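Local coordinates for pyridoxal phosphate homeostasis protein (Bifidobacterium adolescentis ATCC 15703, PDB 3CPG) that probably binds pyridoxal 5'-phosphate and takes part in keeping the cellular level of this cofactor in balance, at residues A[37-42]-A[249-254]; A[66-71]-A[97-102]; A[81-86]-A[115-120]; A[139-144]-A[188-193]; A[163-168]-A[181-186]. All blocks are in the same frame, centred on the assembly; numbering follows the deposited sequence.

Contact 1: residues A[37-42]-A[249-254]; sequences AAAEEQ and DMELAI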
# COMPACT_ATOMS: atom_id res chain seq x y z
N ALA A 37 -17.47 -0.01 -3.39
CA ALA A 37 -18.66 -0.77 -3.01
C ALA A 37 -19.34 -1.36 -4.25
O ALA A 37 -19.73 -2.52 -4.25
CB ALA A 37 -19.64 0.13 -2.26
N ALA A 38 -19.46 -0.56 -5.31
CA ALA A 38 -20.09 -1.03 -6.54
C ALA A 38 -19.28 -2.17 -7.16
O ALA A 38 -19.85 -3.12 -7.70
CB ALA A 38 -20.24 0.13 -7.54
N ALA A 39 -17.96 -2.06 -7.08
CA ALA A 39 -17.08 -3.08 -7.65
C ALA A 39 -17.19 -4.39 -6.87
O ALA A 39 -17.18 -5.46 -7.45
CB ALA A 39 -15.64 -2.59 -7.63
N GLU A 40 -17.28 -4.29 -5.55
CA GLU A 40 -17.41 -5.49 -4.72
C GLU A 40 -18.72 -6.19 -5.06
O GLU A 40 -18.77 -7.41 -5.20
CB GLU A 40 -17.39 -5.11 -3.24
CG GLU A 40 -16.11 -4.43 -2.79
CD GLU A 40 -16.14 -4.01 -1.33
OE1 GLU A 40 -17.16 -3.42 -0.90
OE2 GLU A 40 -15.15 -4.27 -0.61
N GLU A 41 -19.79 -5.41 -5.20
CA GLU A 41 -21.11 -5.93 -5.53
C GLU A 41 -21.08 -6.68 -6.87
O GLU A 41 -21.60 -7.79 -6.99
CB GLU A 41 -22.12 -4.77 -5.61
CG GLU A 41 -23.53 -5.16 -6.05
CD GLU A 41 -24.31 -5.91 -4.98
OE1 GLU A 41 -23.78 -6.08 -3.86
OE2 GLU A 41 -25.45 -6.33 -5.26
N GLN A 42 -20.46 -6.06 -7.87
CA GLN A 42 -20.37 -6.66 -9.20
C GLN A 42 -19.58 -7.97 -9.18
O GLN A 42 -19.91 -8.91 -9.90
CB GLN A 42 -19.72 -5.67 -10.17
CG GLN A 42 -19.60 -6.17 -11.60
CD GLN A 42 -20.95 -6.48 -12.23
OE1 GLN A 42 -21.85 -5.65 -12.23
NE2 GLN A 42 -21.08 -7.69 -12.78
N ASP A 249 -7.85 1.42 -12.97
CA ASP A 249 -8.19 0.01 -13.10
C ASP A 249 -8.65 -0.67 -11.82
O ASP A 249 -8.60 -1.90 -11.72
CB ASP A 249 -6.98 -0.75 -13.66
CG ASP A 249 -5.77 -0.64 -12.75
OD1 ASP A 249 -5.94 -0.20 -11.60
OD2 ASP A 249 -4.65 -1.01 -13.18
N MSE A 250 -9.13 0.10 -10.84
CA MSE A 250 -9.56 -0.52 -9.59
C MSE A 250 -10.72 -1.51 -9.72
O MSE A 250 -10.78 -2.50 -8.99
CB MSE A 250 -9.89 0.54 -8.53
CG MSE A 250 -11.09 1.41 -8.82
SE MSE A 250 -11.51 2.57 -7.31
CE MSE A 250 -10.40 4.05 -7.78
N GLU A 251 -11.64 -1.26 -10.65
CA GLU A 251 -12.76 -2.17 -10.84
C GLU A 251 -12.24 -3.56 -11.22
O GLU A 251 -12.68 -4.57 -10.69
CB GLU A 251 -13.70 -1.67 -11.94
CG GLU A 251 -14.71 -0.60 -11.53
CD GLU A 251 -14.07 0.73 -11.19
OE1 GLU A 251 -12.96 1.02 -11.70
OE2 GLU A 251 -14.69 1.50 -10.42
N LEU A 252 -11.29 -3.60 -12.15
CA LEU A 252 -10.71 -4.87 -12.59
C LEU A 252 -9.92 -5.54 -11.47
O LEU A 252 -9.97 -6.76 -11.29
CB LEU A 252 -9.79 -4.64 -13.80
CG LEU A 252 -10.46 -4.09 -15.07
CD1 LEU A 252 -9.39 -3.70 -16.08
CD2 LEU A 252 -11.40 -5.14 -15.65
N ALA A 253 -9.18 -4.74 -10.71
CA ALA A 253 -8.39 -5.27 -9.61
C ALA A 253 -9.31 -5.93 -8.59
O ALA A 253 -9.04 -7.02 -8.10
CB ALA A 253 -7.60 -4.15 -8.94
N ILE A 254 -10.41 -5.25 -8.27
CA ILE A 254 -11.35 -5.79 -7.30
C ILE A 254 -12.01 -7.06 -7.82
O ILE A 254 -12.25 -8.00 -7.06
CB ILE A 254 -12.38 -4.72 -6.91
CG1 ILE A 254 -11.67 -3.59 -6.17
CG2 ILE A 254 -13.46 -5.33 -6.02
CD1 ILE A 254 -12.53 -2.39 -5.86
O HOH W 1 -15.72 -5.75 -10.01
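Ala-39 and Ile-254 form the apolar heart of the contact between helices 37-42 and 250-254. The methyl of Ala-39, directed at the other helix, is met by both ends of the branched isoleucine: Ile-254 CD1 lies 3.6 Å and Ile-254 CG2 3.9 Å from Ala-39 CB. The first torsion of Ile-254 (chi1 -66°) makes this fork possible, since it sets CG2 anti to the backbone N while CG1 turns to the side of that N. The CG2 branch also covers backbone, with Glu-40 N 4.0 Å from Ile-254 CG2, and it touches the aliphatic part of Glu-40. Along the helix, Ala-39 CB comes within 4.3 Å of Glu-251 CA, so a small side chain occupies the point where the two backbones are nearest.

Polar contact is indirect, for no hydrogen bond passes straight between the segments. One water donates to Ala-39 O at 3.0 Å and, more weakly, to Glu-251 O at 3.3 Å, bridging two carbonyls. The glutamate carboxylates are engaged with other partners: Glu-40 OE2 accepts from Val-50 N, and Glu-251 OE1 forms a salt bridge with Arg-35.

The short helical segments approach to 9.1 Å between axes and cross at -40°, a close, slanted helix pair. Ile-254 rests on Val-261 of strand 260-263 as well, and that strand pairs with strand 51-55, which follows helix 19-42. The arrangement is that of neighbouring outer helices where the first and last parts of a TIM barrel meet.

Contact 2: residues A[66-71]-A[97-102]; sequences AAIDAG and RGFSLG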
# COMPACT_ATOMS: atom_id res chain seq x y z
N ALA A 66 -7.95 15.93 5.09
CA ALA A 66 -9.29 16.12 4.56
C ALA A 66 -9.76 14.76 4.06
O ALA A 66 -10.93 14.40 4.19
CB ALA A 66 -9.30 17.15 3.43
N ALA A 67 -8.83 14.00 3.47
CA ALA A 67 -9.15 12.67 2.96
C ALA A 67 -9.48 11.71 4.10
O ALA A 67 -10.43 10.93 4.02
CB ALA A 67 -7.99 12.13 2.13
N ILE A 68 -8.68 11.75 5.16
CA ILE A 68 -8.92 10.87 6.29
C ILE A 68 -10.25 11.24 6.95
O ILE A 68 -11.03 10.36 7.31
CB ILE A 68 -7.76 10.96 7.31
CG1 ILE A 68 -6.57 10.18 6.75
CG2 ILE A 68 -8.19 10.41 8.67
CD1 ILE A 68 -5.25 10.45 7.46
N ASP A 69 -10.51 12.53 7.09
CA ASP A 69 -11.76 12.96 7.70
C ASP A 69 -12.96 12.52 6.87
O ASP A 69 -14.07 12.36 7.40
CB ASP A 69 -11.79 14.48 7.88
CG ASP A 69 -10.94 14.94 9.05
OD1 ASP A 69 -10.82 14.17 10.03
OD2 ASP A 69 -10.41 16.07 9.00
N ALA A 70 -12.75 12.34 5.57
CA ALA A 70 -13.82 11.93 4.66
C ALA A 70 -14.05 10.42 4.63
O ALA A 70 -14.99 9.95 3.99
CB ALA A 70 -13.54 12.43 3.26
N GLY A 71 -13.20 9.66 5.31
CA GLY A 71 -13.38 8.22 5.34
C GLY A 71 -12.15 7.36 5.09
O GLY A 71 -12.21 6.14 5.29
N ARG A 97 -7.71 13.36 16.06
CA ARG A 97 -8.92 12.80 15.47
C ARG A 97 -9.22 11.41 16.02
O ARG A 97 -10.14 10.74 15.55
CB ARG A 97 -8.79 12.72 13.95
CG ARG A 97 -8.91 14.05 13.24
CD ARG A 97 -10.31 14.63 13.36
NE ARG A 97 -10.58 15.62 12.32
CZ ARG A 97 -11.11 16.82 12.54
NH1 ARG A 97 -11.44 17.18 13.78
NH2 ARG A 97 -11.32 17.65 11.53
N GLY A 98 -8.45 10.97 17.01
CA GLY A 98 -8.68 9.67 17.62
C GLY A 98 -8.12 8.47 16.89
O GLY A 98 -8.59 7.35 17.07
N PHE A 99 -7.10 8.70 16.06
CA PHE A 99 -6.47 7.62 15.29
C PHE A 99 -4.99 7.50 15.59
O PHE A 99 -4.32 8.49 15.88
CB PHE A 99 -6.57 7.88 13.78
CG PHE A 99 -7.97 8.02 13.27
CD1 PHE A 99 -8.84 6.93 13.29
CD2 PHE A 99 -8.41 9.23 12.73
CE1 PHE A 99 -10.13 7.05 12.78
CE2 PHE A 99 -9.70 9.35 12.22
CZ PHE A 99 -10.56 8.26 12.24
N SER A 100 -4.47 6.28 15.52
CA SER A 100 -3.04 6.07 15.69
C SER A 100 -2.59 5.97 14.23
O SER A 100 -3.35 5.52 13.38
CB SER A 100 -2.75 4.76 16.45
OG SER A 100 -3.28 3.63 15.80
N LEU A 101 -1.38 6.43 13.93
CA LEU A 101 -0.89 6.41 12.55
C LEU A 101 0.46 5.73 12.43
O LEU A 101 1.41 6.11 13.09
CB LEU A 101 -0.76 7.85 12.03
CG LEU A 101 -0.16 8.03 10.63
CD1 LEU A 101 -1.14 7.52 9.57
CD2 LEU A 101 0.13 9.51 10.40
N GLY A 102 0.54 4.73 11.55
CA GLY A 102 1.78 4.01 11.36
C GLY A 102 2.36 3.57 12.69
O GLY A 102 1.63 3.09 13.56
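The guanidinium of Arg-97 presents its edge to the carboxylate of Asp-69 and grips it side-on, one nitrogen to each oxygen. Asp-69 OD2 lies in the guanidinium plane, 3.1 Å from Arg-97 NH2, whereas Asp-69 OD1, 2.7 Å from Arg-97 NE, is tilted somewhat out of it. The bond from NH2 is the straighter of the two, at 158°. The planes of the two groups stand 58° apart, so the salt bridge is bidentate but not coplanar: OD1 is met on its syn side, and OD2 from above the carboxylate plane. A bend at chi2 of Arg-97 (-67°) lets the chain cross the aspartate at roughly a right angle. In the second flat group, Arg-97 O sits 3.5 Å over one face of the Phe-99 ring, nearer its edge than its centre. Ile-68 approaches the same ring obliquely, its CG2 4.0 Å from Phe-99 CE2, and the two side chains run antiparallel alongside each other.

The chemistry is thus layered: an exposed ion pair outside, an apolar touch beneath. Ile-68 also packs on Cys-94 of helix 80-96 and on Ile-115 of strand 113-119, which places it between helix and sheet. Both charged residues stand where helices finish, Asp-69 in the last turn of helix 61-69 and Arg-97 just past helix 80-96. Gly-71 and Gly-98, each with positive phi, terminate their helices in Schellman motifs, so the contact links two C-terminal helix ends and the strand that follows one of them in the alpha/beta barrel.

Contact 3: residues A[81-86]-A[115-120]; sequences QEVTAK and IPFHLI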
# COMPACT_ATOMS: atom_id res chain seq x y z
N GLN A 81 11.36 10.96 1.47
CA GLN A 81 11.52 12.37 1.82
C GLN A 81 10.18 12.99 2.19
O GLN A 81 10.11 13.88 3.04
CB GLN A 81 12.14 13.16 0.67
CG GLN A 81 13.31 12.47 -0.01
CD GLN A 81 12.89 11.70 -1.25
OE1 GLN A 81 12.37 12.28 -2.20
NE2 GLN A 81 13.09 10.38 -1.23
N GLU A 82 9.11 12.54 1.54
CA GLU A 82 7.79 13.07 1.85
C GLU A 82 7.31 12.45 3.16
O GLU A 82 6.57 13.08 3.91
CB GLU A 82 6.80 12.77 0.72
CG GLU A 82 7.06 13.59 -0.54
CD GLU A 82 5.91 13.54 -1.51
OE1 GLU A 82 4.77 13.85 -1.10
OE2 GLU A 82 6.13 13.19 -2.69
N VAL A 83 7.74 11.23 3.43
CA VAL A 83 7.36 10.58 4.68
C VAL A 83 7.95 11.40 5.82
O VAL A 83 7.25 11.77 6.76
CB VAL A 83 7.92 9.13 4.76
CG1 VAL A 83 7.73 8.57 6.16
CG2 VAL A 83 7.22 8.25 3.74
N THR A 84 9.24 11.72 5.71
CA THR A 84 9.90 12.49 6.75
C THR A 84 9.33 13.90 6.90
O THR A 84 9.21 14.41 8.01
CB THR A 84 11.43 12.57 6.50
OG1 THR A 84 11.68 13.29 5.29
CG2 THR A 84 12.00 11.17 6.36
N ALA A 85 8.96 14.52 5.79
CA ALA A 85 8.42 15.87 5.84
C ALA A 85 7.03 15.97 6.49
O ALA A 85 6.74 16.94 7.19
CB ALA A 85 8.36 16.45 4.43
N LYS A 86 6.20 14.95 6.29
CA LYS A 86 4.83 14.97 6.80
C LYS A 86 4.51 14.11 8.02
O LYS A 86 3.49 14.32 8.68
CB LYS A 86 3.87 14.58 5.68
CG LYS A 86 3.76 15.59 4.54
CD LYS A 86 2.91 15.08 3.38
CE LYS A 86 3.76 14.38 2.32
NZ LYS A 86 2.97 13.92 1.14
N ILE A 115 -4.57 3.64 11.71
CA ILE A 115 -4.50 3.98 10.29
C ILE A 115 -3.11 3.58 9.78
O ILE A 115 -2.10 4.17 10.16
CB ILE A 115 -4.71 5.50 10.05
CG1 ILE A 115 -6.15 5.89 10.38
CG2 ILE A 115 -4.40 5.85 8.60
CD1 ILE A 115 -6.46 7.36 10.17
N PRO A 116 -3.04 2.54 8.94
CA PRO A 116 -1.73 2.13 8.42
C PRO A 116 -1.08 3.23 7.60
O PRO A 116 -1.75 3.96 6.87
CB PRO A 116 -2.07 0.90 7.59
CG PRO A 116 -3.24 0.32 8.32
CD PRO A 116 -4.08 1.55 8.60
N PHE A 117 0.24 3.35 7.72
CA PHE A 117 1.00 4.35 6.97
C PHE A 117 2.02 3.51 6.20
O PHE A 117 2.99 3.03 6.77
CB PHE A 117 1.70 5.31 7.95
CG PHE A 117 2.29 6.54 7.31
CD1 PHE A 117 2.60 7.66 8.09
CD2 PHE A 117 2.57 6.59 5.94
CE1 PHE A 117 3.18 8.80 7.52
CE2 PHE A 117 3.15 7.72 5.37
CZ PHE A 117 3.46 8.83 6.16
N HIS A 118 1.77 3.32 4.91
CA HIS A 118 2.66 2.53 4.06
C HIS A 118 3.55 3.34 3.15
O HIS A 118 3.29 4.50 2.87
CB HIS A 118 1.85 1.59 3.15
CG HIS A 118 1.04 0.56 3.88
ND1 HIS A 118 0.51 -0.54 3.25
CD2 HIS A 118 0.65 0.48 5.18
CE1 HIS A 118 -0.17 -1.26 4.13
NE2 HIS A 118 -0.10 -0.66 5.30
N LEU A 119 4.63 2.70 2.70
CA LEU A 119 5.53 3.30 1.73
C LEU A 119 5.17 2.46 0.52
O LEU A 119 5.25 1.23 0.58
CB LEU A 119 7.00 3.09 2.07
CG LEU A 119 7.90 3.70 0.99
CD1 LEU A 119 7.81 5.22 1.07
CD2 LEU A 119 9.33 3.26 1.14
N ILE A 120 4.74 3.10 -0.56
CA ILE A 120 4.35 2.36 -1.75
C ILE A 120 5.25 2.66 -2.94
O ILE A 120 5.08 2.08 -4.01
CB ILE A 120 2.88 2.65 -2.11
CG1 ILE A 120 2.70 4.12 -2.45
CG2 ILE A 120 1.98 2.28 -0.94
CD1 ILE A 120 1.28 4.49 -2.86
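Val-83 meets two side chains of strand 117-119, one with each of its methyls. Its CG1 lies 4.3 Å from Phe-117 CZ, approaching the ring obliquely, and its CG2 lies 4.1 Å from Leu-119 CD1. With chi1 at 170°, CG1 points opposite the amide nitrogen of Val-83 and CG2 lies next to it, which parts the two methyls toward their separate partners. Leu-119 crosses Val-83 at about a right angle and extends its end toward the helix.

One shell out, Phe-117 is flanked by Ile-75 and Glu-77 of the neighbouring strand 75-77 and by Leu-101. On the helix, Lys-86 NZ donates to Glu-82 OE1 at 2.9 Å, on the anti side of the carboxylate. Lys-86 also forms a salt bridge with Glu-77 and bonds to Arg-59 O, while Glu-82 holds Arg-79 and the backbone N of Thr-58. The side chain of Leu-119 is about 9 Å from that of Lys-57, the predicted cofactor lysine, which carries no cofactor here.

No hydrogen bond crosses between 81-86 and 115-120, so helix and strand meet through hydrocarbon alone. Lys-86, bound to both Glu-82 and Glu-77, probably offsets the closeness of these two carboxylates, and this polar group stands beside the contact without crossing it.

Contact 4: residues A[139-144]-A[188-193]; sequences ESVDSI and QKIGTL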
# COMPACT_ATOMS: atom_id res chain seq x y z
N GLU A 139 5.43 -1.61 1.06
CA GLU A 139 4.83 -2.36 -0.04
C GLU A 139 5.70 -2.60 -1.26
O GLU A 139 5.33 -3.38 -2.13
CB GLU A 139 3.55 -1.65 -0.51
CG GLU A 139 2.43 -1.59 0.50
CD GLU A 139 1.11 -1.23 -0.14
OE1 GLU A 139 0.97 -1.42 -1.36
OE2 GLU A 139 0.19 -0.78 0.58
N SER A 140 6.85 -1.95 -1.31
CA SER A 140 7.73 -2.04 -2.48
C SER A 140 8.94 -2.96 -2.39
O SER A 140 9.95 -2.71 -3.05
CB SER A 140 8.20 -0.64 -2.84
OG SER A 140 8.85 -0.06 -1.72
N VAL A 141 8.88 -4.01 -1.58
CA VAL A 141 10.02 -4.92 -1.48
C VAL A 141 10.01 -5.81 -2.72
O VAL A 141 9.17 -6.69 -2.87
CB VAL A 141 9.93 -5.76 -0.20
CG1 VAL A 141 11.18 -6.60 -0.03
CG2 VAL A 141 9.76 -4.83 1.01
N ASP A 142 10.97 -5.57 -3.62
CA ASP A 142 11.04 -6.29 -4.88
C ASP A 142 12.17 -7.31 -5.00
O ASP A 142 12.39 -7.86 -6.09
CB ASP A 142 11.15 -5.28 -6.02
CG ASP A 142 12.41 -4.44 -5.95
OD1 ASP A 142 12.89 -4.17 -4.83
OD2 ASP A 142 12.93 -4.03 -7.01
N SER A 143 12.88 -7.58 -3.91
CA SER A 143 13.97 -8.54 -3.97
C SER A 143 14.38 -9.09 -2.62
O SER A 143 14.13 -8.48 -1.57
CB SER A 143 15.19 -7.89 -4.62
OG SER A 143 15.72 -6.89 -3.78
N ILE A 144 15.02 -10.25 -2.64
CA ILE A 144 15.50 -10.87 -1.41
C ILE A 144 16.55 -9.93 -0.84
O ILE A 144 16.65 -9.75 0.37
CB ILE A 144 16.16 -12.24 -1.69
CG1 ILE A 144 15.09 -13.26 -2.11
CG2 ILE A 144 16.92 -12.72 -0.46
CD1 ILE A 144 15.63 -14.63 -2.48
N GLN A 188 9.16 -16.97 0.12
CA GLN A 188 9.54 -17.94 1.13
C GLN A 188 10.83 -17.54 1.83
O GLN A 188 10.96 -17.70 3.04
CB GLN A 188 9.65 -19.32 0.48
CG GLN A 188 8.32 -19.75 -0.14
CD GLN A 188 8.38 -21.09 -0.83
OE1 GLN A 188 9.25 -21.34 -1.67
NE2 GLN A 188 7.44 -21.98 -0.50
N LYS A 189 11.78 -16.99 1.08
CA LYS A 189 13.04 -16.55 1.67
C LYS A 189 12.77 -15.38 2.61
O LYS A 189 13.31 -15.31 3.72
CB LYS A 189 14.03 -16.12 0.59
CG LYS A 189 15.32 -15.52 1.14
CD LYS A 189 16.03 -16.48 2.09
CE LYS A 189 17.20 -15.81 2.80
NZ LYS A 189 18.24 -15.33 1.85
N ILE A 190 11.92 -14.45 2.17
CA ILE A 190 11.57 -13.29 2.99
C ILE A 190 10.93 -13.76 4.29
O ILE A 190 11.16 -13.18 5.36
CB ILE A 190 10.59 -12.36 2.24
CG1 ILE A 190 11.29 -11.71 1.05
CG2 ILE A 190 10.04 -11.29 3.20
CD1 ILE A 190 10.39 -10.84 0.18
N GLY A 191 10.14 -14.82 4.21
CA GLY A 191 9.48 -15.35 5.39
C GLY A 191 10.44 -15.83 6.47
O GLY A 191 10.06 -15.92 7.64
N THR A 192 11.68 -16.12 6.09
CA THR A 192 12.67 -16.60 7.05
C THR A 192 13.44 -15.48 7.73
O THR A 192 14.17 -15.72 8.70
CB THR A 192 13.70 -17.53 6.38
OG1 THR A 192 14.51 -16.78 5.47
CG2 THR A 192 13.00 -18.65 5.63
N LEU A 193 13.29 -14.25 7.24
CA LEU A 193 14.01 -13.11 7.81
C LEU A 193 13.36 -12.54 9.06
O LEU A 193 12.14 -12.37 9.12
CB LEU A 193 14.14 -12.01 6.76
CG LEU A 193 14.89 -12.39 5.49
CD1 LEU A 193 14.79 -11.26 4.47
CD2 LEU A 193 16.35 -12.68 5.82
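Ile-144 lies against the curled side chain of Lys-189, with Ile-144 CG2 3.6 Å from Lys-189 CG. The lysine starts out extended, CG anti to the backbone N (chi1 174°), but then bends at chi2 (57°) and again at chi4 (-61°). This double bend carries its amino end back over the isoleucine, bringing Lys-189 NZ to 3.7 Å from Ile-144 CG2. On the other branch, Ile-144 CD1 packs 3.8 Å from Lys-189 CB, so the isoleucine fork holds the root of the lysine chain as well, and the two side chains cross at about a right angle. With an alanine in place of Ile-144, both arms of that fork would be gone and the aliphatic part of Lys-189 would probably lose the surface it lies on here, leaving a gap and a chain freer to turn.

Deeper in, Val-141 CG1 lies 4.3 Å from Ile-190 CD1, and both residues also touch Ala-147 of helix 144-157. The hydroxyl of Ser-143 caps that helix through Leu-146 N. Just past the lysine, where its helix runs out, Thr-192 OG1 donates to Lys-189 O at 2.6 Å, in the carbonyl plane and on a lone pair, and Thr-192 N uses the same oxygen.

Across 139-144 and 188-193 there is no hydrogen bond, which implies that methylenes and methyls carry the contact while the lysine charge stays at its margin, where the long ion pair with Glu-148 is weak.

Contact 5: residues A[163-168]-A[181-186]; sequences VLLEVN and AHAIRI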
# COMPACT_ATOMS: atom_id res chain seq x y z
N VAL A 163 5.90 -6.02 5.34
CA VAL A 163 6.37 -5.87 3.97
C VAL A 163 5.45 -6.61 3.01
O VAL A 163 4.84 -7.61 3.37
CB VAL A 163 7.80 -6.45 3.75
CG1 VAL A 163 8.81 -5.71 4.62
CG2 VAL A 163 7.82 -7.94 4.06
N LEU A 164 5.34 -6.08 1.80
CA LEU A 164 4.57 -6.74 0.75
C LEU A 164 5.61 -7.01 -0.33
O LEU A 164 6.49 -6.18 -0.56
CB LEU A 164 3.48 -5.83 0.17
CG LEU A 164 2.36 -5.33 1.09
CD1 LEU A 164 1.23 -4.75 0.24
CD2 LEU A 164 1.82 -6.46 1.95
N LEU A 165 5.54 -8.18 -0.95
CA LEU A 165 6.47 -8.51 -2.02
C LEU A 165 5.89 -7.88 -3.28
O LEU A 165 4.77 -8.21 -3.69
CB LEU A 165 6.59 -10.02 -2.19
CG LEU A 165 7.32 -10.51 -3.45
CD1 LEU A 165 8.74 -9.93 -3.50
CD2 LEU A 165 7.35 -12.03 -3.46
N GLU A 166 6.64 -6.97 -3.87
CA GLU A 166 6.22 -6.27 -5.08
C GLU A 166 6.60 -7.12 -6.28
O GLU A 166 7.78 -7.42 -6.48
CB GLU A 166 6.93 -4.92 -5.16
CG GLU A 166 6.55 -4.07 -6.35
CD GLU A 166 7.42 -2.83 -6.44
OE1 GLU A 166 8.63 -2.97 -6.75
OE2 GLU A 166 6.91 -1.72 -6.21
N VAL A 167 5.61 -7.49 -7.07
CA VAL A 167 5.84 -8.32 -8.25
C VAL A 167 5.59 -7.54 -9.53
O VAL A 167 4.64 -6.75 -9.61
CB VAL A 167 4.92 -9.56 -8.24
CG1 VAL A 167 5.24 -10.45 -9.43
CG2 VAL A 167 5.10 -10.33 -6.94
N ASN A 168 6.44 -7.77 -10.53
CA ASN A 168 6.30 -7.10 -11.81
C ASN A 168 5.30 -7.89 -12.65
O ASN A 168 5.59 -9.00 -13.08
CB ASN A 168 7.66 -7.06 -12.53
CG ASN A 168 7.59 -6.39 -13.89
OD1 ASN A 168 6.51 -6.01 -14.37
ND2 ASN A 168 8.74 -6.24 -14.53
N ALA A 181 7.86 -15.24 -12.12
CA ALA A 181 8.10 -16.67 -11.92
C ALA A 181 8.86 -16.98 -10.63
O ALA A 181 8.73 -18.07 -10.08
CB ALA A 181 8.85 -17.25 -13.12
N HIS A 182 9.63 -16.01 -10.15
CA HIS A 182 10.41 -16.20 -8.93
C HIS A 182 9.72 -15.71 -7.65
O HIS A 182 10.27 -15.86 -6.57
CB HIS A 182 11.77 -15.50 -9.06
CG HIS A 182 12.66 -16.11 -10.10
ND1 HIS A 182 12.38 -16.06 -11.45
CD2 HIS A 182 13.84 -16.77 -9.99
CE1 HIS A 182 13.33 -16.67 -12.12
NE2 HIS A 182 14.24 -17.11 -11.26
N ALA A 183 8.53 -15.14 -7.78
CA ALA A 183 7.80 -14.61 -6.62
C ALA A 183 7.65 -15.56 -5.44
O ALA A 183 7.88 -15.16 -4.30
CB ALA A 183 6.42 -14.12 -7.05
N ILE A 184 7.25 -16.80 -5.69
CA ILE A 184 7.07 -17.75 -4.60
C ILE A 184 8.37 -18.00 -3.84
O ILE A 184 8.39 -17.96 -2.61
CB ILE A 184 6.52 -19.10 -5.11
CG1 ILE A 184 5.19 -18.89 -5.82
CG2 ILE A 184 6.34 -20.06 -3.94
CD1 ILE A 184 4.62 -20.15 -6.46
N ARG A 185 9.44 -18.24 -4.59
CA ARG A 185 10.76 -18.49 -4.01
C ARG A 185 11.22 -17.31 -3.16
O ARG A 185 11.71 -17.49 -2.04
CB ARG A 185 11.78 -18.74 -5.13
CG ARG A 185 13.20 -18.99 -4.64
CD ARG A 185 14.22 -18.72 -5.74
NE ARG A 185 14.22 -17.32 -6.15
CZ ARG A 185 15.04 -16.80 -7.06
NH1 ARG A 185 15.94 -17.56 -7.66
NH2 ARG A 185 14.96 -15.51 -7.36
N ILE A 186 11.08 -16.10 -3.69
CA ILE A 186 11.49 -14.89 -2.98
C ILE A 186 10.66 -14.70 -1.71
O ILE A 186 11.19 -14.35 -0.66
CB ILE A 186 11.33 -13.65 -3.87
CG1 ILE A 186 12.29 -13.75 -5.06
CG2 ILE A 186 11.57 -12.39 -3.06
CD1 ILE A 186 12.07 -12.70 -6.14
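The beta-alpha-beta unit of strand 161-166, helix 183-191 and strand 196-202 is held here at its first half, where the strand packs on the opening turn of the helix that follows it. Leu-165 sends its two methyls to different targets. Its CD1 lies 3.8 Å from Ile-186 CG2, and its CD2 lies 3.3 Å from the carbonyl oxygen Ala-183 O, a close approach of a methyl to helix backbone. A chi1 of 169° turns the Leu-165 chain opposite its amide nitrogen, and the leucine reaches across to the helix, crossing Ile-186 at about a right angle. Ile-186 answers with its CG2 branch. Two residues on, Val-167 adds a further apolar touch, its CG2 4.0 Å from Ala-183 CB. The small alanine thus faces both strand residues, and the helix start can lie close to the sheet, with the CA atoms of Val-167 and Ala-183 6.8 Å apart.

All four touching residues are buried. Leu-165 is bonded through its backbone to Gly-200 and Met-202 of the next strand and packs on Leu-201, while Val-167 meets Leu-221 and Ala-183 meets Thr-224 of helix 211-231, so the layer continues into the adjacent helix.

Contacts 1, 3 and 5 are buried, whereas contacts 2 and 4 are only partly so, and in these two a charged side chain takes part in the contact itself: a bidentate salt bridge in contact 2, the aliphatic part of a bent lysine in contact 4. Contact 1 differs in being helix on helix; the other four set helices against one parallel sheet. Contacts 4 and 5 share helix 183-191, their centres 7 Å apart, and join through Val-141 O and Glu-166 N at 2.7 Å. Contacts 2 and 3 share the pairing of strands 99-101 and 113-119. His-118 ND1 bonds to Glu-139 OE2, tying contact 3 to contact 4, while contact 1 touches none of the others.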